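PDB 2JGP: tyrocidine synthetase 3 from Brevibacillus brevis, which forms part of the nonribosomal peptide synthetase that makes the antibiotic tyrocidine, here a peptidyl carrier and condensation bidomain that forms a peptide bond. Local coordinates for residues Tyr119-Met125 against Leu216-His222; Arg146-Leu150 against Ile232-Glu236; Leu340-Tyr344 against Arg494-Phe499; Leu334-Asn338 against Ile350-Thr354; Asn84-Ile88 against Trp259-Phe263. One frame throughout, in Å; residues are numbered along the deposited sequence.

Contact 1 of 5, residues Tyr119-Met125 against Leu216-His222; sequences YNMPSTM and LFTDMHH
M121 and H222 meet where strand 213-220 runs into the HHxxxDG signature of condensation domains at H221 and H222, beside the residues just ahead of the antiparallel strand 123-129. This end is close-packed. The M121 sulfur sits over one face of the H222 imidazole, SD lying 3.8 Å from the ring centroid and 15° off its normal, and H222 N is held by Y119 O. D219 splits its carboxylate between two neighbours. Its OD2 takes the N120 amide (ND2 to OD2 2.8 Å) on the syn side but tilted well out of the carboxylate plane, while OD1 accepts M121 N at 3.0 Å; M121 N is shared with M220 O. With CG anti to the backbone N (chi1 -163°), D219 reaches both. N120 ND2 also bonds Q192 O, and H221 is fixed on both ring nitrogens, by S223 and D110. Beyond P122, regular strand pairing continues from S123 with T218 to M125 with L216, but S123 and P122 are exposed and water enters between the side chains. One water spans S123 OG and M121 O, with a weak bond to T218 O; a second links S123 OG and T218 OG1, and donates to L216 O.

Contact 2 of 5, residues Arg146-Leu150 against Ile232-Glu236; sequences RHESL and ILLAE
E236 takes R146 and H147 on one carboxylate. H147 NE2 donates to OE1 at 2.7 Å, with the oxygen near the imidazole plane and approached on its syn side, tilted from the carboxylate plane. R146 completes a salt bridge, side-on with two nitrogens, NE to OE1 at 2.9 Å and NH2 to OE2 at 3.2 Å, its guanidinium turned 56° from the carboxylate. OE1 thus has two donors, which reach it from opposite faces of the carboxylate plane; such a buried, doubly gripped acid would probably stay ionised. R146 and H147 open the RHExLRTxF core motif of condensation domains, at the point where helix 133-146 gives way to a 3-10 turn. Beside the polar group, L233 CD1 touches H147 CD2 at 3.8 Å. In the next shell, the R146 chain, extended from CG to NE, lays its CG over one face of the H147 ring. P247 O takes R146 NH1, V368 packs against both H147 and L233, and L150 N bonds H147 O to close the turn that follows the histidine.

Contact 3 of 5, residues Leu340-Tyr344 against Arg494-Phe499; sequences LLAKY and RFSRHF
Y344 and F495 form a T-shaped aromatic pair, with the edge of F495 directed at the face of Y344. The planes stand at 77° and the centroids are 5.0 Å apart; F495 CD1 lies over the middle of the tyrosine ring, 3.7 Å from Y344 CZ. H498 joins the cluster rim to rim with Y344, though the closeness of the two is doubtful in the model. Aliphatic packing fills the rest. L340 brings its CD1 over the face of F495, a CH-pi approach modelled too close for its exact length to mean much, and the same methyl is 4.1 Å from F499 CB. L340 CD2 meets H498 CB at 4.1 Å. L341 CD2 comes to the rim of F495, 3.9 Å from CZ, near the ring plane. The phenyl of F495 reaches between these groups because its CG is anti to the backbone N (chi1 -177°). All this lies between helices 329-345 and 489-508, whose local axes pass 10.8 Å apart at 125°, within the condensation domain of the chloramphenicol acetyltransferase-like fold. The charged groups look elsewhere: R494 forms a salt bridge with E490, and K343 NZ bonds the carbonyls of L514 and I517.

Contact 4 of 5, residues Leu334-Asn338 against Ile350-Thr354; sequences LAAYN and IIVGT
V352 pushes its two methyls into the side of helix 329-345, where they overlap L334, Y337 and N338. CG1 comes to the edge of the Y337 ring, near its plane and 4.0 Å from CE2, and also lies 4.1 Å from L334 CD1; the leucine and valine side chains overlap alongside, pointing opposite ways. CG2 reaches the N338 amide instead, 4.1 Å from ND2. That amide is held by its own helix: ND2 donates to L334 O at 2.8 Å in an almost straight bond (176°), from above the carbonyl plane, while N338 N uses the same oxygen from the other face. The buried amide is thus fixed in rotation, and its OD1 lies against I350 CB at 3.9 Å. Farther along the helix direction, I350 CD1 meets N338 O at 3.7 Å, and at the opposite end T354 CG2 approaches L334 CD1. This is helix-on-sheet packing between consecutive elements, helix and strand running at 138° to one another. The strand pairs antiparallel with 373-379, G353 makes backbone bonds to T430 and F432 of strand 430-435, Y337 OH bonds T430, and helix 387-403 packs against the helix through V394 on L334 and F390 on N338.

Contact 5 of 5, residues Asn84-Ile88 against Trp259-Phe263; sequences NVFSI and WQQEF
W259 leaves helix 253-263 with CG anti to the backbone N (chi1 166°), which carries the indole across to the turn at N84-S87. At its base, CB is 3.9 Å from I88 CG1. The next atom, CG, comes closer to the same methylene, at 3.7 Å, and I88 CG1 thus lies over one face of the five-membered ring as a CH-pi contact. Along the pyrrole edge, CD1 approaches S87 O, and NE1 donates to V85 O at 2.9 Å with an angle of 161°, the bond lying in the carbonyl plane on a lone pair and close to the indole plane. On the benzo ring CE3 meets I88 CD1 at 4.1 Å, and CZ2 meets F86 CD2, also at 4.1 Å. The opposite face of the indole is covered by F263 CB. F263 in turn places its CZ 3.5 Å from F86 CE2, the two rings oblique at 50°. The carbonyl that receives the indole belongs to a type I turn steadied by an Asx turn, in which N84 OD1 accepts F86 N. W259 ends the YxD(F/Y)AVW core motif of condensation domains. The turn follows helix 70-79, consistent with the connection from carrier to condensation domain: F86 also meets W11 edge-to-face and R14 by cation-pi, both on helix 10-23, while A268 of helix 267-279 packs on V85, F86 and F263.

The contacts fall into two close pairs and one outlier. Contacts 1 and 2, centres 13 Å apart, touch where M220 SD meets L233 CD2 at 3.6 Å, so the strand leading into the HHxxxDG motif rests on the helix after it. A sulfate, probably from the crystallisation liquor, lies about 3 Å from the H222 side chain and may mark the active-site region around the HHxxxDG histidines. Contacts 3 and 4 share helix 329-345, their centres 12 Å apart; contacts 1 and 4 lie 30 Å apart on opposite sides of the chain's centre. The sodium ion held by Q396 and D400 is about 14 Å from the L334 side chain. Contact 5 stands 24 Å from contact 2, centre to centre, and encloses contacts 1 and 2 along the chain.

Contact 1 of 5, residues Tyr119-Met125 against Leu216-His222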
# COMPACT_ATOMS: atom_id res chain seq x y z
N TYR A 119 -14.34 -8.22 5.23
CA TYR A 119 -13.60 -8.19 3.96
C TYR A 119 -14.42 -7.65 2.79
O TYR A 119 -14.01 -7.77 1.63
CB TYR A 119 -13.06 -9.58 3.62
CG TYR A 119 -11.94 -10.05 4.53
CD1 TYR A 119 -12.00 -11.29 5.15
CD2 TYR A 119 -10.82 -9.26 4.74
CE1 TYR A 119 -10.97 -11.72 5.98
CE2 TYR A 119 -9.79 -9.68 5.57
CZ TYR A 119 -9.87 -10.91 6.18
OH TYR A 119 -8.84 -11.32 7.00
N ASN A 120 -15.58 -7.07 3.07
CA ASN A 120 -16.34 -6.37 2.05
C ASN A 120 -15.68 -5.04 1.70
O ASN A 120 -14.98 -4.44 2.53
CB ASN A 120 -17.78 -6.15 2.49
CG ASN A 120 -18.56 -7.44 2.55
OD1 ASN A 120 -18.17 -8.38 3.24
ND2 ASN A 120 -19.68 -7.49 1.82
N MET A 121 -15.91 -4.59 0.47
CA MET A 121 -15.41 -3.32 -0.01
C MET A 121 -16.55 -2.55 -0.67
O MET A 121 -16.58 -2.41 -1.89
CB MET A 121 -14.31 -3.56 -1.05
CG MET A 121 -13.10 -4.28 -0.51
SD MET A 121 -11.88 -4.59 -1.80
CE MET A 121 -11.33 -2.94 -2.19
N PRO A 122 -17.52 -2.09 0.14
CA PRO A 122 -18.66 -1.37 -0.43
C PRO A 122 -18.35 0.08 -0.80
O PRO A 122 -17.55 0.73 -0.13
CB PRO A 122 -19.68 -1.40 0.71
CG PRO A 122 -18.86 -1.47 1.94
CD PRO A 122 -17.63 -2.24 1.60
N SER A 123 -18.99 0.57 -1.86
CA SER A 123 -18.94 1.98 -2.24
C SER A 123 -20.32 2.41 -2.74
O SER A 123 -21.11 1.59 -3.22
CB SER A 123 -17.89 2.22 -3.32
OG SER A 123 -18.25 1.58 -4.53
N THR A 124 -20.59 3.71 -2.62
CA THR A 124 -21.81 4.30 -3.14
C THR A 124 -21.44 5.55 -3.91
O THR A 124 -20.53 6.29 -3.52
CB THR A 124 -22.80 4.66 -2.02
OG1 THR A 124 -22.15 5.51 -1.06
CG2 THR A 124 -23.30 3.41 -1.32
N MET A 125 -22.13 5.77 -5.03
CA MET A 125 -21.88 6.92 -5.89
C MET A 125 -23.21 7.54 -6.26
O MET A 125 -24.11 6.83 -6.70
CB MET A 125 -21.14 6.47 -7.15
CG MET A 125 -20.77 7.59 -8.10
SD MET A 125 -19.48 7.06 -9.25
CE MET A 125 -20.27 5.64 -10.00
N LEU A 216 -25.50 4.37 -7.18
CA LEU A 216 -24.88 3.12 -7.60
C LEU A 216 -24.17 2.49 -6.41
O LEU A 216 -23.19 3.04 -5.91
CB LEU A 216 -23.89 3.35 -8.74
CG LEU A 216 -23.26 2.10 -9.38
CD1 LEU A 216 -24.34 1.27 -10.08
CD2 LEU A 216 -22.18 2.51 -10.36
N PHE A 217 -24.67 1.35 -5.96
CA PHE A 217 -24.04 0.60 -4.89
C PHE A 217 -23.23 -0.55 -5.48
O PHE A 217 -23.77 -1.36 -6.24
CB PHE A 217 -25.09 0.05 -3.92
CG PHE A 217 -24.54 -0.93 -2.93
CD1 PHE A 217 -23.99 -0.50 -1.74
CD2 PHE A 217 -24.55 -2.30 -3.21
CE1 PHE A 217 -23.46 -1.41 -0.82
CE2 PHE A 217 -24.02 -3.21 -2.30
CZ PHE A 217 -23.48 -2.76 -1.11
N THR A 218 -21.96 -0.62 -5.12
CA THR A 218 -21.08 -1.69 -5.59
C THR A 218 -20.37 -2.31 -4.39
O THR A 218 -19.97 -1.60 -3.46
CB THR A 218 -20.04 -1.16 -6.60
OG1 THR A 218 -20.71 -0.53 -7.70
CG2 THR A 218 -19.16 -2.30 -7.12
N ASP A 219 -20.24 -3.63 -4.39
CA ASP A 219 -19.52 -4.33 -3.32
C ASP A 219 -18.75 -5.48 -3.94
O ASP A 219 -19.17 -6.05 -4.95
CB ASP A 219 -20.49 -4.83 -2.25
CG ASP A 219 -19.79 -5.19 -0.94
OD1 ASP A 219 -18.54 -5.12 -0.85
OD2 ASP A 219 -20.51 -5.52 0.02
N MET A 220 -17.61 -5.80 -3.34
CA MET A 220 -16.79 -6.90 -3.81
C MET A 220 -15.97 -7.40 -2.65
O MET A 220 -15.84 -6.70 -1.63
CB MET A 220 -15.89 -6.48 -4.99
CG MET A 220 -14.80 -5.47 -4.66
SD MET A 220 -14.08 -4.67 -6.12
CE MET A 220 -15.29 -3.39 -6.44
N HIS A 221 -15.44 -8.61 -2.78
CA HIS A 221 -14.71 -9.23 -1.70
C HIS A 221 -13.23 -8.87 -1.80
O HIS A 221 -12.66 -8.87 -2.89
CB HIS A 221 -14.91 -10.74 -1.72
CG HIS A 221 -14.48 -11.39 -0.44
ND1 HIS A 221 -13.19 -11.81 -0.22
CD2 HIS A 221 -15.17 -11.66 0.69
CE1 HIS A 221 -13.10 -12.34 0.98
NE2 HIS A 221 -14.29 -12.26 1.56
N HIS A 222 -12.61 -8.58 -0.66
CA HIS A 222 -11.23 -8.08 -0.64
C HIS A 222 -10.19 -9.10 -1.14
O HIS A 222 -9.06 -8.73 -1.43
CB HIS A 222 -10.84 -7.59 0.76
CG HIS A 222 -9.91 -6.41 0.75
ND1 HIS A 222 -8.80 -6.35 -0.08
CD2 HIS A 222 -9.92 -5.25 1.44
CE1 HIS A 222 -8.17 -5.21 0.12
NE2 HIS A 222 -8.83 -4.52 1.03
O HOH W 1 -16.93 -1.00 -4.29
O HOH W 2 -20.52 2.28 -6.44

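Contact 2 of 5, residues Arg146-Leu150 against Ile232-Glu236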
# COMPACT_ATOMS: atom_id res chain seq x y z
N ARG A 146 -13.31 -8.72 -18.61
CA ARG A 146 -11.95 -8.20 -18.72
C ARG A 146 -11.01 -8.65 -17.60
O ARG A 146 -9.85 -8.97 -17.85
CB ARG A 146 -11.99 -6.66 -18.76
CG ARG A 146 -10.63 -5.97 -18.70
CD ARG A 146 -10.81 -4.47 -18.92
NE ARG A 146 -9.60 -3.70 -18.63
CZ ARG A 146 -8.54 -3.63 -19.44
NH1 ARG A 146 -8.51 -4.32 -20.57
NH2 ARG A 146 -7.51 -2.89 -19.09
N HIS A 147 -11.51 -8.64 -16.37
CA HIS A 147 -10.67 -8.86 -15.19
C HIS A 147 -10.90 -10.24 -14.59
O HIS A 147 -11.96 -10.51 -14.03
CB HIS A 147 -10.96 -7.77 -14.15
CG HIS A 147 -10.58 -6.39 -14.59
ND1 HIS A 147 -9.27 -6.03 -14.82
CD2 HIS A 147 -11.32 -5.30 -14.86
CE1 HIS A 147 -9.23 -4.77 -15.21
NE2 HIS A 147 -10.46 -4.30 -15.24
N GLU A 148 -9.89 -11.11 -14.71
CA GLU A 148 -10.00 -12.50 -14.24
C GLU A 148 -10.34 -12.60 -12.76
O GLU A 148 -10.96 -13.57 -12.34
CB GLU A 148 -8.72 -13.30 -14.50
CG GLU A 148 -8.60 -13.87 -15.88
CD GLU A 148 -7.44 -14.86 -16.03
OE1 GLU A 148 -6.61 -14.99 -15.10
OE2 GLU A 148 -7.37 -15.50 -17.10
N SER A 149 -9.91 -11.61 -11.98
CA SER A 149 -10.23 -11.60 -10.55
C SER A 149 -11.74 -11.54 -10.31
O SER A 149 -12.23 -12.06 -9.31
CB SER A 149 -9.52 -10.44 -9.85
OG SER A 149 -8.12 -10.69 -9.77
N LEU A 150 -12.47 -10.92 -11.23
CA LEU A 150 -13.94 -10.88 -11.14
C LEU A 150 -14.62 -12.16 -11.65
O LEU A 150 -15.85 -12.26 -11.62
CB LEU A 150 -14.48 -9.66 -11.91
CG LEU A 150 -14.00 -8.30 -11.40
CD1 LEU A 150 -14.68 -7.18 -12.17
CD2 LEU A 150 -14.23 -8.15 -9.89
N ILE A 232 -9.21 1.55 -10.40
CA ILE A 232 -9.15 1.03 -11.77
C ILE A 232 -10.55 0.66 -12.26
O ILE A 232 -10.97 1.09 -13.34
CB ILE A 232 -8.20 -0.22 -11.85
CG1 ILE A 232 -6.76 0.19 -11.56
CG2 ILE A 232 -8.26 -0.87 -13.23
CD1 ILE A 232 -5.82 -0.98 -11.43
N LEU A 233 -11.27 -0.11 -11.45
CA LEU A 233 -12.65 -0.52 -11.76
C LEU A 233 -13.58 0.67 -12.03
O LEU A 233 -14.37 0.64 -12.98
CB LEU A 233 -13.22 -1.36 -10.62
CG LEU A 233 -13.24 -2.90 -10.74
CD1 LEU A 233 -12.22 -3.48 -11.69
CD2 LEU A 233 -13.14 -3.53 -9.36
N LEU A 234 -13.49 1.70 -11.19
CA LEU A 234 -14.29 2.92 -11.39
C LEU A 234 -13.95 3.63 -12.70
O LEU A 234 -14.84 3.99 -13.47
CB LEU A 234 -14.09 3.90 -10.22
CG LEU A 234 -14.83 5.24 -10.32
CD1 LEU A 234 -16.31 5.06 -10.60
CD2 LEU A 234 -14.62 6.04 -9.04
N ALA A 235 -12.65 3.85 -12.93
CA ALA A 235 -12.18 4.54 -14.12
C ALA A 235 -12.60 3.80 -15.38
O ALA A 235 -13.09 4.40 -16.33
CB ALA A 235 -10.66 4.70 -14.09
N GLU A 236 -12.42 2.48 -15.36
CA GLU A 236 -12.71 1.66 -16.54
C GLU A 236 -14.21 1.47 -16.77
O GLU A 236 -14.65 1.33 -17.91
CB GLU A 236 -12.00 0.31 -16.44
CG GLU A 236 -10.49 0.44 -16.49
CD GLU A 236 -9.78 -0.88 -16.65
OE1 GLU A 236 -10.45 -1.93 -16.56
OE2 GLU A 236 -8.55 -0.87 -16.87

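Contact 3 of 5, residues Leu340-Tyr344 against Arg494-Phe499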
# COMPACT_ATOMS: atom_id res chain seq x y z
N LEU A 340 6.83 12.47 16.84
CA LEU A 340 5.54 12.71 17.50
C LEU A 340 5.22 11.57 18.46
O LEU A 340 4.94 11.80 19.64
CB LEU A 340 4.42 12.83 16.46
CG LEU A 340 3.13 13.61 16.76
CD1 LEU A 340 1.93 12.87 16.20
CD2 LEU A 340 2.92 13.94 18.22
N LEU A 341 5.27 10.34 17.95
CA LEU A 341 4.99 9.15 18.76
C LEU A 341 6.01 8.99 19.89
O LEU A 341 5.65 8.63 21.00
CB LEU A 341 4.97 7.89 17.89
CG LEU A 341 3.88 7.78 16.81
CD1 LEU A 341 4.09 6.52 15.99
CD2 LEU A 341 2.49 7.80 17.43
N ALA A 342 7.28 9.25 19.58
CA ALA A 342 8.36 9.16 20.57
C ALA A 342 8.11 10.08 21.77
O ALA A 342 8.36 9.70 22.91
CB ALA A 342 9.70 9.49 19.92
N LYS A 343 7.62 11.28 21.49
CA LYS A 343 7.35 12.26 22.55
C LYS A 343 6.11 11.90 23.36
O LYS A 343 6.12 12.00 24.59
CB LYS A 343 7.25 13.67 21.96
CG LYS A 343 8.61 14.24 21.56
CD LYS A 343 8.52 15.67 21.06
CE LYS A 343 9.88 16.17 20.60
NZ LYS A 343 10.85 16.22 21.72
N TYR A 344 5.05 11.47 22.69
CA TYR A 344 3.84 11.01 23.38
C TYR A 344 4.09 9.76 24.21
O TYR A 344 3.67 9.67 25.36
CB TYR A 344 2.69 10.77 22.38
CG TYR A 344 1.81 11.98 22.22
CD1 TYR A 344 2.22 13.07 21.49
CD2 TYR A 344 0.57 12.04 22.85
CE1 TYR A 344 1.43 14.20 21.35
CE2 TYR A 344 -0.24 13.16 22.74
CZ TYR A 344 0.20 14.24 21.99
OH TYR A 344 -0.61 15.35 21.87
N ARG A 494 -5.42 17.65 19.57
CA ARG A 494 -4.17 18.16 20.13
C ARG A 494 -2.95 17.40 19.58
O ARG A 494 -1.91 18.01 19.31
CB ARG A 494 -4.19 18.07 21.66
CG ARG A 494 -2.96 18.67 22.34
CD ARG A 494 -3.05 18.60 23.86
NE ARG A 494 -4.17 19.40 24.38
CZ ARG A 494 -5.31 18.93 24.86
NH1 ARG A 494 -5.55 17.62 24.92
NH2 ARG A 494 -6.24 19.78 25.29
N PHE A 495 -3.09 16.08 19.46
CA PHE A 495 -2.10 15.20 18.84
C PHE A 495 -1.73 15.69 17.44
O PHE A 495 -0.55 15.75 17.08
CB PHE A 495 -2.69 13.78 18.78
CG PHE A 495 -1.77 12.72 18.22
CD1 PHE A 495 -0.74 12.20 19.00
CD2 PHE A 495 -1.98 12.20 16.95
CE1 PHE A 495 0.09 11.19 18.50
CE2 PHE A 495 -1.16 11.19 16.44
CZ PHE A 495 -0.13 10.68 17.22
N SER A 496 -2.75 16.06 16.67
CA SER A 496 -2.56 16.56 15.30
C SER A 496 -1.85 17.91 15.27
O SER A 496 -0.95 18.11 14.46
CB SER A 496 -3.91 16.66 14.59
OG SER A 496 -4.58 15.41 14.59
N ARG A 497 -2.27 18.84 16.13
CA ARG A 497 -1.61 20.14 16.26
C ARG A 497 -0.14 19.97 16.63
O ARG A 497 0.72 20.71 16.15
CB ARG A 497 -2.30 21.02 17.31
CG ARG A 497 -3.73 21.44 16.96
CD ARG A 497 -4.21 22.61 17.83
NE ARG A 497 -4.31 22.26 19.25
CZ ARG A 497 -5.35 21.64 19.82
NH1 ARG A 497 -6.41 21.26 19.10
NH2 ARG A 497 -5.32 21.37 21.12
N HIS A 498 0.15 19.01 17.51
CA HIS A 498 1.52 18.71 17.90
C HIS A 498 2.36 18.19 16.74
O HIS A 498 3.54 18.51 16.64
CB HIS A 498 1.56 17.74 19.08
CG HIS A 498 1.18 18.36 20.39
ND1 HIS A 498 1.13 19.72 20.59
CD2 HIS A 498 0.87 17.80 21.58
CE1 HIS A 498 0.77 19.97 21.84
NE2 HIS A 498 0.61 18.82 22.46
N PHE A 499 1.75 17.43 15.84
CA PHE A 499 2.44 17.02 14.61
C PHE A 499 2.85 18.25 13.79
O PHE A 499 3.97 18.32 13.29
CB PHE A 499 1.58 16.09 13.75
CG PHE A 499 2.24 15.69 12.46
CD1 PHE A 499 3.15 14.64 12.43
CD2 PHE A 499 1.99 16.38 11.29
CE1 PHE A 499 3.78 14.28 11.24
CE2 PHE A 499 2.62 16.04 10.09
CZ PHE A 499 3.52 14.98 10.08

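Contact 4 of 5, residues Leu334-Asn338 against Ile350-Thr354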
# COMPACT_ATOMS: atom_id res chain seq x y z
N LEU A 334 6.96 10.74 7.65
CA LEU A 334 7.12 9.53 8.46
C LEU A 334 8.10 9.79 9.60
O LEU A 334 7.89 9.35 10.73
CB LEU A 334 7.60 8.35 7.61
CG LEU A 334 7.88 7.04 8.36
CD1 LEU A 334 6.64 6.56 9.14
CD2 LEU A 334 8.37 5.98 7.38
N ALA A 335 9.19 10.49 9.28
CA ALA A 335 10.18 10.87 10.27
C ALA A 335 9.54 11.74 11.36
O ALA A 335 9.72 11.48 12.54
CB ALA A 335 11.35 11.60 9.60
N ALA A 336 8.79 12.76 10.94
CA ALA A 336 8.10 13.65 11.88
C ALA A 336 7.07 12.89 12.71
O ALA A 336 6.87 13.17 13.89
CB ALA A 336 7.41 14.80 11.12
N TYR A 337 6.42 11.91 12.09
CA TYR A 337 5.44 11.10 12.79
C TYR A 337 6.13 10.27 13.88
O TYR A 337 5.63 10.19 15.00
CB TYR A 337 4.66 10.23 11.81
CG TYR A 337 3.56 9.43 12.45
CD1 TYR A 337 2.54 10.05 13.15
CD2 TYR A 337 3.53 8.04 12.34
CE1 TYR A 337 1.52 9.31 13.74
CE2 TYR A 337 2.51 7.30 12.93
CZ TYR A 337 1.51 7.94 13.62
OH TYR A 337 0.50 7.21 14.22
N ASN A 338 7.28 9.68 13.56
CA ASN A 338 8.06 8.94 14.57
C ASN A 338 8.47 9.78 15.79
O ASN A 338 8.44 9.29 16.92
CB ASN A 338 9.30 8.30 13.95
CG ASN A 338 9.02 6.95 13.35
OD1 ASN A 338 9.28 5.92 13.96
ND2 ASN A 338 8.47 6.95 12.14
N ILE A 350 10.55 2.58 17.88
CA ILE A 350 9.15 2.62 17.47
C ILE A 350 8.95 1.95 16.12
O ILE A 350 9.73 2.16 15.19
CB ILE A 350 8.67 4.09 17.35
CG1 ILE A 350 8.87 4.81 18.69
CG2 ILE A 350 7.20 4.14 16.91
CD1 ILE A 350 8.20 6.14 18.79
N ILE A 351 7.88 1.16 16.02
CA ILE A 351 7.50 0.49 14.77
C ILE A 351 6.19 1.09 14.27
O ILE A 351 5.22 1.19 15.02
CB ILE A 351 7.35 -1.03 14.96
CG1 ILE A 351 8.60 -1.61 15.64
CG2 ILE A 351 7.10 -1.72 13.62
CD1 ILE A 351 8.44 -3.03 16.11
N VAL A 352 6.18 1.50 13.00
CA VAL A 352 4.99 2.08 12.36
C VAL A 352 4.68 1.28 11.11
O VAL A 352 5.55 1.08 10.27
CB VAL A 352 5.24 3.55 11.95
CG1 VAL A 352 4.06 4.08 11.12
CG2 VAL A 352 5.49 4.42 13.20
N GLY A 353 3.44 0.82 10.98
CA GLY A 353 3.01 0.12 9.77
C GLY A 353 2.87 1.08 8.61
O GLY A 353 2.24 2.13 8.75
N THR A 354 3.48 0.76 7.48
CA THR A 354 3.34 1.58 6.27
C THR A 354 2.83 0.75 5.09
O THR A 354 3.57 -0.06 4.52
CB THR A 354 4.66 2.26 5.89
OG1 THR A 354 5.69 1.28 5.70
CG2 THR A 354 5.10 3.24 6.98

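Contact 5 of 5, residues Asn84-Ile88 against Trp259-Phe263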
# COMPACT_ATOMS: atom_id res chain seq x y z
N ASN A 84 16.46 -13.83 -13.85
CA ASN A 84 15.79 -12.91 -12.93
C ASN A 84 14.65 -13.66 -12.25
O ASN A 84 13.59 -13.87 -12.84
CB ASN A 84 15.28 -11.68 -13.67
CG ASN A 84 14.54 -10.70 -12.76
OD1 ASN A 84 14.31 -10.97 -11.58
ND2 ASN A 84 14.17 -9.55 -13.31
N VAL A 85 14.86 -14.08 -11.00
CA VAL A 85 13.85 -14.86 -10.29
C VAL A 85 12.64 -14.02 -9.86
O VAL A 85 11.67 -14.59 -9.37
CB VAL A 85 14.44 -15.57 -9.04
CG1 VAL A 85 15.55 -16.54 -9.44
CG2 VAL A 85 14.94 -14.55 -8.03
N PHE A 86 12.71 -12.70 -10.04
CA PHE A 86 11.60 -11.78 -9.73
C PHE A 86 10.66 -11.54 -10.91
O PHE A 86 9.64 -10.87 -10.77
CB PHE A 86 12.14 -10.42 -9.27
CG PHE A 86 12.75 -10.44 -7.91
CD1 PHE A 86 14.08 -10.79 -7.73
CD2 PHE A 86 11.99 -10.12 -6.79
CE1 PHE A 86 14.64 -10.81 -6.47
CE2 PHE A 86 12.55 -10.14 -5.53
CZ PHE A 86 13.88 -10.48 -5.37
N SER A 87 10.99 -12.09 -12.07
CA SER A 87 10.22 -11.87 -13.28
C SER A 87 8.88 -12.60 -13.24
O SER A 87 8.82 -13.79 -12.93
CB SER A 87 11.02 -12.34 -14.50
OG SER A 87 10.24 -12.31 -15.67
N ILE A 88 7.81 -11.87 -13.56
CA ILE A 88 6.46 -12.44 -13.61
C ILE A 88 6.01 -12.53 -15.06
O ILE A 88 5.82 -11.51 -15.73
CB ILE A 88 5.47 -11.58 -12.81
CG1 ILE A 88 5.91 -11.46 -11.35
CG2 ILE A 88 4.07 -12.18 -12.87
CD1 ILE A 88 5.09 -10.47 -10.55
N TRP A 259 3.86 -16.97 -9.56
CA TRP A 259 5.21 -16.46 -9.31
C TRP A 259 5.53 -16.43 -7.82
O TRP A 259 6.59 -16.88 -7.40
CB TRP A 259 5.43 -15.06 -9.91
CG TRP A 259 6.68 -14.44 -9.35
CD1 TRP A 259 7.96 -14.66 -9.76
CD2 TRP A 259 6.77 -13.56 -8.22
NE1 TRP A 259 8.84 -13.96 -8.98
CE2 TRP A 259 8.14 -13.27 -8.02
CE3 TRP A 259 5.82 -12.97 -7.37
CZ2 TRP A 259 8.58 -12.43 -7.01
CZ3 TRP A 259 6.27 -12.13 -6.35
CH2 TRP A 259 7.64 -11.87 -6.18
N GLN A 260 4.61 -15.91 -7.01
CA GLN A 260 4.86 -15.79 -5.58
C GLN A 260 5.14 -17.16 -4.96
O GLN A 260 6.04 -17.31 -4.13
CB GLN A 260 3.69 -15.09 -4.88
CG GLN A 260 4.00 -14.62 -3.47
CD GLN A 260 2.75 -14.15 -2.76
OE1 GLN A 260 1.80 -14.91 -2.61
NE2 GLN A 260 2.74 -12.88 -2.33
N GLN A 261 4.39 -18.18 -5.39
CA GLN A 261 4.62 -19.55 -4.89
C GLN A 261 6.00 -20.09 -5.30
O GLN A 261 6.73 -20.63 -4.48
CB GLN A 261 3.53 -20.50 -5.37
CG GLN A 261 3.66 -21.90 -4.81
CD GLN A 261 2.60 -22.83 -5.34
OE1 GLN A 261 2.50 -23.04 -6.55
NE2 GLN A 261 1.81 -23.40 -4.44
N GLU A 262 6.34 -19.94 -6.58
CA GLU A 262 7.66 -20.35 -7.07
C GLU A 262 8.76 -19.60 -6.34
O GLU A 262 9.73 -20.21 -5.89
CB GLU A 262 7.78 -20.07 -8.57
CG GLU A 262 6.91 -20.97 -9.43
CD GLU A 262 6.83 -20.51 -10.88
OE1 GLU A 262 6.37 -21.30 -11.72
OE2 GLU A 262 7.22 -19.35 -11.17
N PHE A 263 8.59 -18.28 -6.22
CA PHE A 263 9.58 -17.42 -5.59
C PHE A 263 9.86 -17.84 -4.14
O PHE A 263 10.99 -17.75 -3.68
CB PHE A 263 9.10 -15.97 -5.62
CG PHE A 263 10.10 -15.00 -5.07
CD1 PHE A 263 11.27 -14.73 -5.76
CD2 PHE A 263 9.86 -14.36 -3.86
CE1 PHE A 263 12.19 -13.84 -5.25
CE2 PHE A 263 10.79 -13.47 -3.35
CZ PHE A 263 11.95 -13.21 -4.05